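Local structure of prolyl oligopeptidase (Novosphingobium capsulatum, 1YR2) at residues D364-V369 / A378-D383; A384-L389 / G407-L412. The protein probably hydrolyses peptide bonds on the carboxyl side of proline, and far less readily of alanine, in oligopeptides, acting as a serine endopeptidase of the S9A family. All coordinates share one frame; numbering follows the deposited sequence.

Interaction 1 (D364-V369 / A378-D383)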
ATOM      1  N   ASP A 364      15.528  -7.072  10.475  1.00 13.56           N
ATOM      2  CA  ASP A 364      14.276  -6.510   9.917  1.00 12.70           C
ATOM      3  C   ASP A 364      14.577  -5.327   9.028  1.00 11.26           C
ATOM      4  O   ASP A 364      15.510  -4.540   9.311  1.00 11.78           O
ATOM      5  CB  ASP A 364      13.364  -6.013  11.030  1.00 12.71           C
ATOM      6  CG  ASP A 364      12.909  -7.130  11.966  1.00 16.66           C
ATOM      7  OD1 ASP A 364      12.777  -8.299  11.527  1.00 16.26           O
ATOM      8  OD2 ASP A 364      12.661  -6.900  13.158  1.00 17.23           O
ATOM      9  N   ASN A 365      13.771  -5.171   7.970  1.00 10.89           N
ATOM     10  CA  ASN A 365      13.886  -4.062   7.072  1.00 11.30           C
ATOM     11  C   ASN A 365      13.497  -2.760   7.766  1.00 10.69           C
ATOM     12  O   ASN A 365      12.392  -2.641   8.332  1.00 10.08           O
ATOM     13  CB  ASN A 365      13.040  -4.307   5.825  1.00 11.80           C
ATOM     14  CG  ASN A 365      13.327  -3.317   4.717  1.00 17.23           C
ATOM     15  OD1 ASN A 365      14.429  -2.757   4.625  1.00 17.62           O
ATOM     16  ND2 ASN A 365      12.345  -3.132   3.829  1.00 18.38           N
ATOM     17  N   LEU A 366      14.398  -1.783   7.716  1.00 10.93           N
ATOM     18  CA  LEU A 366      14.109  -0.445   8.253  1.00 11.25           C
ATOM     19  C   LEU A 366      13.513   0.438   7.163  1.00 13.28           C
ATOM     20  O   LEU A 366      14.201   0.845   6.226  1.00 12.94           O
ATOM     21  CB  LEU A 366      15.362   0.227   8.782  1.00 10.97           C
ATOM     22  CG  LEU A 366      15.299   1.619   9.369  1.00 12.11           C
ATOM     23  CD1 LEU A 366      14.369   1.622  10.537  1.00 12.92           C
ATOM     24  CD2 LEU A 366      16.640   2.019   9.860  1.00 12.49           C
ATOM     25  N   GLU A 367      12.268   0.801   7.375  1.00 15.11           N
ATOM     26  CA  GLU A 367      11.473   1.536   6.427  1.00 18.42           C
ATOM     27  C   GLU A 367      11.678   3.070   6.521  1.00 18.36           C
ATOM     28  O   GLU A 367      11.846   3.722   5.497  1.00 18.83           O
ATOM     29  CB  GLU A 367      10.014   1.163   6.708  1.00 19.97           C
ATOM     30  CG  GLU A 367       8.987   1.513   5.689  1.00 28.69           C
ATOM     31  CD  GLU A 367       7.706   0.683   5.918  1.00 33.41           C
ATOM     32  OE1 GLU A 367       7.072   0.774   7.038  1.00 31.89           O
ATOM     33  OE2 GLU A 367       7.388  -0.087   4.976  1.00 37.10           O
ATOM     34  N   SER A 368      11.727   3.620   7.733  1.00 15.15           N
ATOM     35  CA  SER A 368      11.746   5.084   7.906  1.00 16.11           C
ATOM     36  C   SER A 368      12.128   5.386   9.357  1.00 14.79           C
ATOM     37  O   SER A 368      11.974   4.519  10.246  1.00 12.80           O
ATOM     38  CB  SER A 368      10.376   5.730   7.549  1.00 16.52           C
ATOM     39  OG  SER A 368       9.410   5.323   8.490  1.00 21.70           O
ATOM     40  N   VAL A 369      12.653   6.581   9.567  1.00 14.26           N
ATOM     41  CA  VAL A 369      13.107   7.016  10.877  1.00 13.07           C
ATOM     42  C   VAL A 369      12.713   8.458  11.016  1.00 13.78           C
ATOM     43  O   VAL A 369      12.797   9.184  10.059  1.00 13.98           O
ATOM     44  CB  VAL A 369      14.624   6.892  11.009  1.00 13.11           C
ATOM     45  CG1 VAL A 369      15.083   7.548  12.254  1.00 13.16           C
ATOM     46  CG2 VAL A 369      15.040   5.450  11.025  1.00 12.46           C
ATOM     47  N   ALA A 378      12.203   4.403  14.907  1.00 10.04           N
ATOM     48  CA  ALA A 378      12.619   3.617  13.727  1.00 10.46           C
ATOM     49  C   ALA A 378      11.514   2.620  13.405  1.00 11.02           C
ATOM     50  O   ALA A 378      11.195   1.792  14.244  1.00 10.85           O
ATOM     51  CB  ALA A 378      13.908   2.883  14.019  1.00  9.47           C
ATOM     52  N   SER A 379      10.890   2.764  12.225  1.00 10.05           N
ATOM     53  CA  SER A 379       9.837   1.884  11.787  1.00 11.14           C
ATOM     54  C   SER A 379      10.372   0.708  10.953  1.00 10.59           C
ATOM     55  O   SER A 379      10.861   0.882   9.829  1.00 11.54           O
ATOM     56  CB  SER A 379       8.795   2.679  10.983  1.00 12.14           C
ATOM     57  OG  SER A 379       8.185   3.590  11.853  1.00 14.69           O
ATOM     58  N   TYR A 380      10.256  -0.476  11.529  1.00  9.19           N
ATOM     59  CA  TYR A 380      10.741  -1.685  10.963  1.00  9.57           C
ATOM     60  C   TYR A 380       9.595  -2.543  10.472  1.00 10.23           C
ATOM     61  O   TYR A 380       8.441  -2.455  10.986  1.00 11.46           O
ATOM     62  CB  TYR A 380      11.527  -2.509  12.009  1.00 10.13           C
ATOM     63  CG  TYR A 380      12.883  -1.964  12.364  1.00  9.05           C
ATOM     64  CD1 TYR A 380      13.995  -2.239  11.592  1.00  8.84           C
ATOM     65  CD2 TYR A 380      13.035  -1.182  13.502  1.00  8.40           C
ATOM     66  CE1 TYR A 380      15.253  -1.745  11.956  1.00 11.92           C
ATOM     67  CE2 TYR A 380      14.218  -0.675  13.840  1.00  9.75           C
ATOM     68  CZ  TYR A 380      15.356  -0.977  13.108  1.00 12.24           C
ATOM     69  OH  TYR A 380      16.576  -0.440  13.536  1.00  8.53           O
ATOM     70  N   ILE A 381       9.917  -3.442   9.543  1.00 10.98           N
ATOM     71  CA  ILE A 381       9.002  -4.522   9.192  1.00 11.81           C
ATOM     72  C   ILE A 381       9.510  -5.760   9.942  1.00 11.87           C
ATOM     73  O   ILE A 381      10.558  -6.329   9.584  1.00 11.59           O
ATOM     74  CB  ILE A 381       8.921  -4.784   7.693  1.00 12.19           C
ATOM     75  CG1 ILE A 381       8.473  -3.530   6.917  1.00 15.14           C
ATOM     76  CG2 ILE A 381       7.910  -5.906   7.427  1.00 13.32           C
ATOM     77  CD1 ILE A 381       7.215  -2.925   7.379  1.00 18.56           C
ATOM     78  N   HIS A 382       8.750  -6.122  10.966  1.00 12.60           N
ATOM     79  CA  HIS A 382       8.993  -7.234  11.861  1.00 13.06           C
ATOM     80  C   HIS A 382       7.892  -8.305  11.704  1.00 13.20           C
ATOM     81  O   HIS A 382       6.763  -8.110  12.099  1.00 12.12           O
ATOM     82  CB  HIS A 382       8.979  -6.687  13.293  1.00 14.86           C
ATOM     83  CG  HIS A 382       9.396  -7.687  14.328  1.00 16.43           C
ATOM     84  ND1 HIS A 382      10.697  -8.116  14.447  1.00 20.83           N
ATOM     85  CD2 HIS A 382       8.691  -8.337  15.294  1.00 20.93           C
ATOM     86  CE1 HIS A 382      10.782  -9.000  15.435  1.00 23.80           C
ATOM     87  NE2 HIS A 382       9.574  -9.164  15.953  1.00 24.55           N
ATOM     88  N   ASP A 383       8.255  -9.439  11.136  1.00 12.92           N
ATOM     89  CA  ASP A 383       7.292 -10.502  10.791  1.00 13.33           C
ATOM     90  C   ASP A 383       6.024  -9.956  10.104  1.00 11.88           C
ATOM     91  O   ASP A 383       4.893 -10.186  10.540  1.00 11.46           O
ATOM     92  CB  ASP A 383       6.948 -11.350  11.999  1.00 13.28           C
ATOM     93  CG  ASP A 383       8.150 -12.129  12.544  1.00 15.82           C
ATOM     94  OD1 ASP A 383       8.848 -12.854  11.803  1.00 16.81           O
ATOM     95  OD2 ASP A 383       8.431 -12.091  13.747  1.00 19.60           O
TER
HETATM   96  O   HOH W   1      11.068  -9.717   9.965  1.00 22.78           O
HETATM   97  O   HOH W   2      11.777  -7.258   7.425  1.00 19.84           O
HETATM   98  O   HOH W   3       7.031  -0.251   9.856  1.00 23.59           O
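Asp364 OD2 accepts from His382 ND1 at 2.6 Å in a nearly straight bond (164° at the hydrogen). The donor reaches the syn side of the carboxylate, well out of its plane, whereas OD2 lies close to the imidazole plane, and the two groups are turned 79° apart. With CG beside its backbone N (chi1 -63°), Asp364 directs the carboxylate across the hairpin. Its other oxygen, OD1, takes a bond from a water at 2.7 Å, which in turn accepts from Asp383 N, so both oxygens are held and the carboxylate's rotation is restrained. Further in, Glu367 and Ser368 both face Ser379, the signature of a classic beta bulge: Glu367 N donates to Ser379 O (2.8 Å), and Ser379 N to Ser368 O (2.9 Å). On the face carrying Leu366 and Tyr380, Leu366 CD1 sits over the phenol ring in a CH-pi contact, 3.8 Å from its centroid, and also meets Ala378 CB at 3.7 Å. The two strands form the first hairpin of a four-stranded propeller blade; Leu366 and Val369 pack on Val333 and Ile343 of strands 329-334 and 342-347 in the preceding blade, and Ala378 and Tyr380 bond through their backbones to strand 385-392.

Interaction 2 (A384-L389 / G407-L412)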
ATOM      1  N   ALA A 384       6.246  -9.243   9.015  1.00 11.24           N
ATOM      2  CA  ALA A 384       5.192  -8.776   8.104  1.00 11.13           C
ATOM      3  C   ALA A 384       4.232  -7.732   8.647  1.00 11.40           C
ATOM      4  O   ALA A 384       3.174  -7.587   8.120  1.00 13.10           O
ATOM      5  CB  ALA A 384       4.429  -9.989   7.546  1.00 11.82           C
ATOM      6  N   LYS A 385       4.642  -6.982   9.664  1.00 10.97           N
ATOM      7  CA  LYS A 385       3.844  -5.923  10.264  1.00 11.56           C
ATOM      8  C   LYS A 385       4.855  -4.921  10.851  1.00 11.63           C
ATOM      9  O   LYS A 385       6.051  -5.176  10.888  1.00 12.29           O
ATOM     10  CB  LYS A 385       2.920  -6.505  11.354  1.00 11.82           C
ATOM     11  CG  LYS A 385       3.800  -7.060  12.546  1.00 14.71           C
ATOM     12  CD  LYS A 385       3.079  -7.735  13.620  1.00 18.21           C
ATOM     13  CE  LYS A 385       4.134  -8.325  14.614  1.00 15.39           C
ATOM     14  NZ  LYS A 385       4.846  -9.397  13.853  1.00 12.76           N
ATOM     15  N   SER A 386       4.382  -3.786  11.311  1.00 10.68           N
ATOM     16  CA  SER A 386       5.256  -2.749  11.812  1.00 11.47           C
ATOM     17  C   SER A 386       5.671  -3.010  13.268  1.00 11.44           C
ATOM     18  O   SER A 386       4.883  -3.442  14.079  1.00 11.34           O
ATOM     19  CB  SER A 386       4.626  -1.361  11.664  1.00 11.48           C
ATOM     20  OG  SER A 386       4.580  -0.936  10.304  1.00 10.35           O
ATOM     21  N   GLN A 387       6.942  -2.750  13.574  1.00 11.92           N
ATOM     22  CA  GLN A 387       7.429  -2.561  14.917  1.00 11.79           C
ATOM     23  C   GLN A 387       8.195  -1.240  14.917  1.00 11.77           C
ATOM     24  O   GLN A 387       9.141  -1.084  14.131  1.00 11.29           O
ATOM     25  CB  GLN A 387       8.395  -3.675  15.312  1.00 12.38           C
ATOM     26  CG  GLN A 387       8.924  -3.508  16.712  1.00 16.56           C
ATOM     27  CD  GLN A 387       9.692  -4.678  17.149  1.00 18.34           C
ATOM     28  OE1 GLN A 387      10.767  -4.943  16.618  1.00 20.14           O
ATOM     29  NE2 GLN A 387       9.171  -5.387  18.158  1.00 19.65           N
ATOM     30  N   VAL A 388       7.811  -0.298  15.785  1.00 11.29           N
ATOM     31  CA  VAL A 388       8.467   0.999  15.863  1.00 11.28           C
ATOM     32  C   VAL A 388       9.318   1.004  17.117  1.00 11.78           C
ATOM     33  O   VAL A 388       8.802   0.917  18.224  1.00 12.67           O
ATOM     34  CB  VAL A 388       7.456   2.162  15.883  1.00 11.69           C
ATOM     35  CG1 VAL A 388       8.221   3.523  15.910  1.00 11.96           C
ATOM     36  CG2 VAL A 388       6.513   2.123  14.657  1.00 14.26           C
ATOM     37  N   LEU A 389      10.643   1.021  16.942  1.00 11.81           N
ATOM     38  CA  LEU A 389      11.566   1.028  18.046  1.00 11.46           C
ATOM     39  C   LEU A 389      12.073   2.425  18.358  1.00 11.24           C
ATOM     40  O   LEU A 389      12.333   3.235  17.461  1.00 10.84           O
ATOM     41  CB  LEU A 389      12.734   0.057  17.770  1.00 10.10           C
ATOM     42  CG  LEU A 389      12.376  -1.415  17.571  1.00 12.69           C
ATOM     43  CD1 LEU A 389      13.616  -2.304  17.206  1.00 16.12           C
ATOM     44  CD2 LEU A 389      11.709  -1.925  18.797  1.00 14.52           C
ATOM     45  N   GLY A 407      -0.501  -3.839  13.089  1.00  9.61           N
ATOM     46  CA  GLY A 407      -0.782  -2.971  11.965  1.00  9.83           C
ATOM     47  C   GLY A 407       0.443  -2.418  11.282  1.00  9.65           C
ATOM     48  O   GLY A 407       1.525  -2.979  11.342  1.00  9.36           O
ATOM     49  N   SER A 408       0.238  -1.354  10.509  1.00  9.99           N
ATOM     50  CA  SER A 408       1.311  -0.739   9.759  1.00 11.74           C
ATOM     51  C   SER A 408       1.473   0.730  10.203  1.00 14.66           C
ATOM     52  O   SER A 408       0.493   1.494  10.295  1.00 12.67           O
ATOM     53  CB  SER A 408       1.014  -0.801   8.294  1.00 12.11           C
ATOM     54  OG  SER A 408       1.106  -2.154   7.831  1.00 12.94           O
ATOM     55  N   ALA A 409       2.715   1.129  10.454  1.00 15.77           N
ATOM     56  CA  ALA A 409       2.979   2.523  10.814  1.00 19.05           C
ATOM     57  C   ALA A 409       3.536   3.238   9.580  1.00 22.90           C
ATOM     58  O   ALA A 409       4.433   2.746   8.902  1.00 24.92           O
ATOM     59  CB  ALA A 409       3.945   2.629  11.943  1.00 21.58           C
ATOM     60  N   SER A 410       2.962   4.373   9.239  1.00 24.57           N
ATOM     61  CA  SER A 410       3.558   5.192   8.200  1.00 27.51           C
ATOM     62  C   SER A 410       4.370   6.255   8.891  1.00 27.18           C
ATOM     63  O   SER A 410       5.330   5.955   9.610  1.00 32.64           O
ATOM     64  CB  SER A 410       2.487   5.722   7.284  1.00 28.84           C
ATOM     65  OG  SER A 410       1.753   4.601   6.825  1.00 32.86           O
ATOM     66  N   GLY A 411       4.058   7.481   8.659  1.00 26.62           N
ATOM     67  CA  GLY A 411       4.959   8.519   9.043  1.00 23.11           C
ATOM     68  C   GLY A 411       4.922   8.867  10.529  1.00 21.60           C
ATOM     69  O   GLY A 411       4.036   8.433  11.323  1.00 19.05           O
ATOM     70  N   LEU A 412       5.866   9.695  10.857  1.00 19.92           N
ATOM     71  CA  LEU A 412       6.002  10.300  12.163  1.00 21.60           C
ATOM     72  C   LEU A 412       6.082  11.806  11.939  1.00 21.18           C
ATOM     73  O   LEU A 412       6.662  12.251  10.943  1.00 20.28           O
ATOM     74  CB  LEU A 412       7.285   9.846  12.791  1.00 22.18           C
ATOM     75  CG  LEU A 412       7.516  10.288  14.238  1.00 26.16           C
ATOM     76  CD1 LEU A 412       7.041   9.194  15.145  1.00 28.60           C
ATOM     77  CD2 LEU A 412       8.963  10.610  14.506  1.00 27.35           C
TER
HETATM   78  O   HOH W   4       2.222  -4.279  14.358  1.00 18.41           O
HETATM   79  O   HOH W   5       3.749  -2.768   8.066  1.00 23.55           O
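Strands 385-389 and 408-412 approach to 5.7 Å between axes at an angle of 60°, too steep for regular sheet pairing, and the backbones meet directly at one point: Ser386 N donates to Gly407 O at 3.0 Å. A water supports this crossing, donating to Ser386 O (2.8 Å) and accepting from Gly407 N. Side chains take over beyond it. Ser386 OG, beside its own backbone N (chi1 -71°), is turned to the same partner segment as that N-H and accepts from Ala409 N at 2.8 Å, an almost straight bond with 169° at the hydrogen. A second water donates to Ser386 OG at 3.0 Å and to Ser408 OG at 2.7 Å, so the buried hydroxyl oxygen receives two donors. Replacing Ser386 with alanine would probably leave Ala409 N without this acceptor and the bridging water held less firmly, while the backbone bond to Gly407 could remain. Farther along, Val388 CG2 touches Ala409 CB at 3.8 Å, a small apolar contact beside the polar one. Two side-chain ends lead outward: Ser408 OG bonds to Pro504 O, and Lys385 NZ to Gln463 OE1 and His382 O. Since strands 385-392 and 408-413 belong to different four-stranded antiparallel sheets, the contact joins successive blades of the seven-bladed beta-propeller of prolyl oligopeptidases. Gln463 lies on strand 459-467 of the mixed sheet of the catalytic alpha/beta-hydrolase domain, which places this end of the blades at the interface between the domains.

From the N terminus, the chain runs along strand 365-372 and returns along 375-382; interaction 1 closes this short hairpin, with eight residues between its segments. After the turn at Asp383 and Ala384 it continues as strand 385-392, which pairs with the returning strand: Ala378 N lies 2.8 Å from Leu389 O, a probable hydrogen bond, and Ser379 OG packs on Val388 CG2. Strand 397-400 completes the blade before the chain passes to 408-413, where interaction 2 closes a loop of seventeen residues. The two loops follow in series, neither nested nor crossing. Interaction 1 thus works within one blade, and interaction 2 ties that blade to its successor.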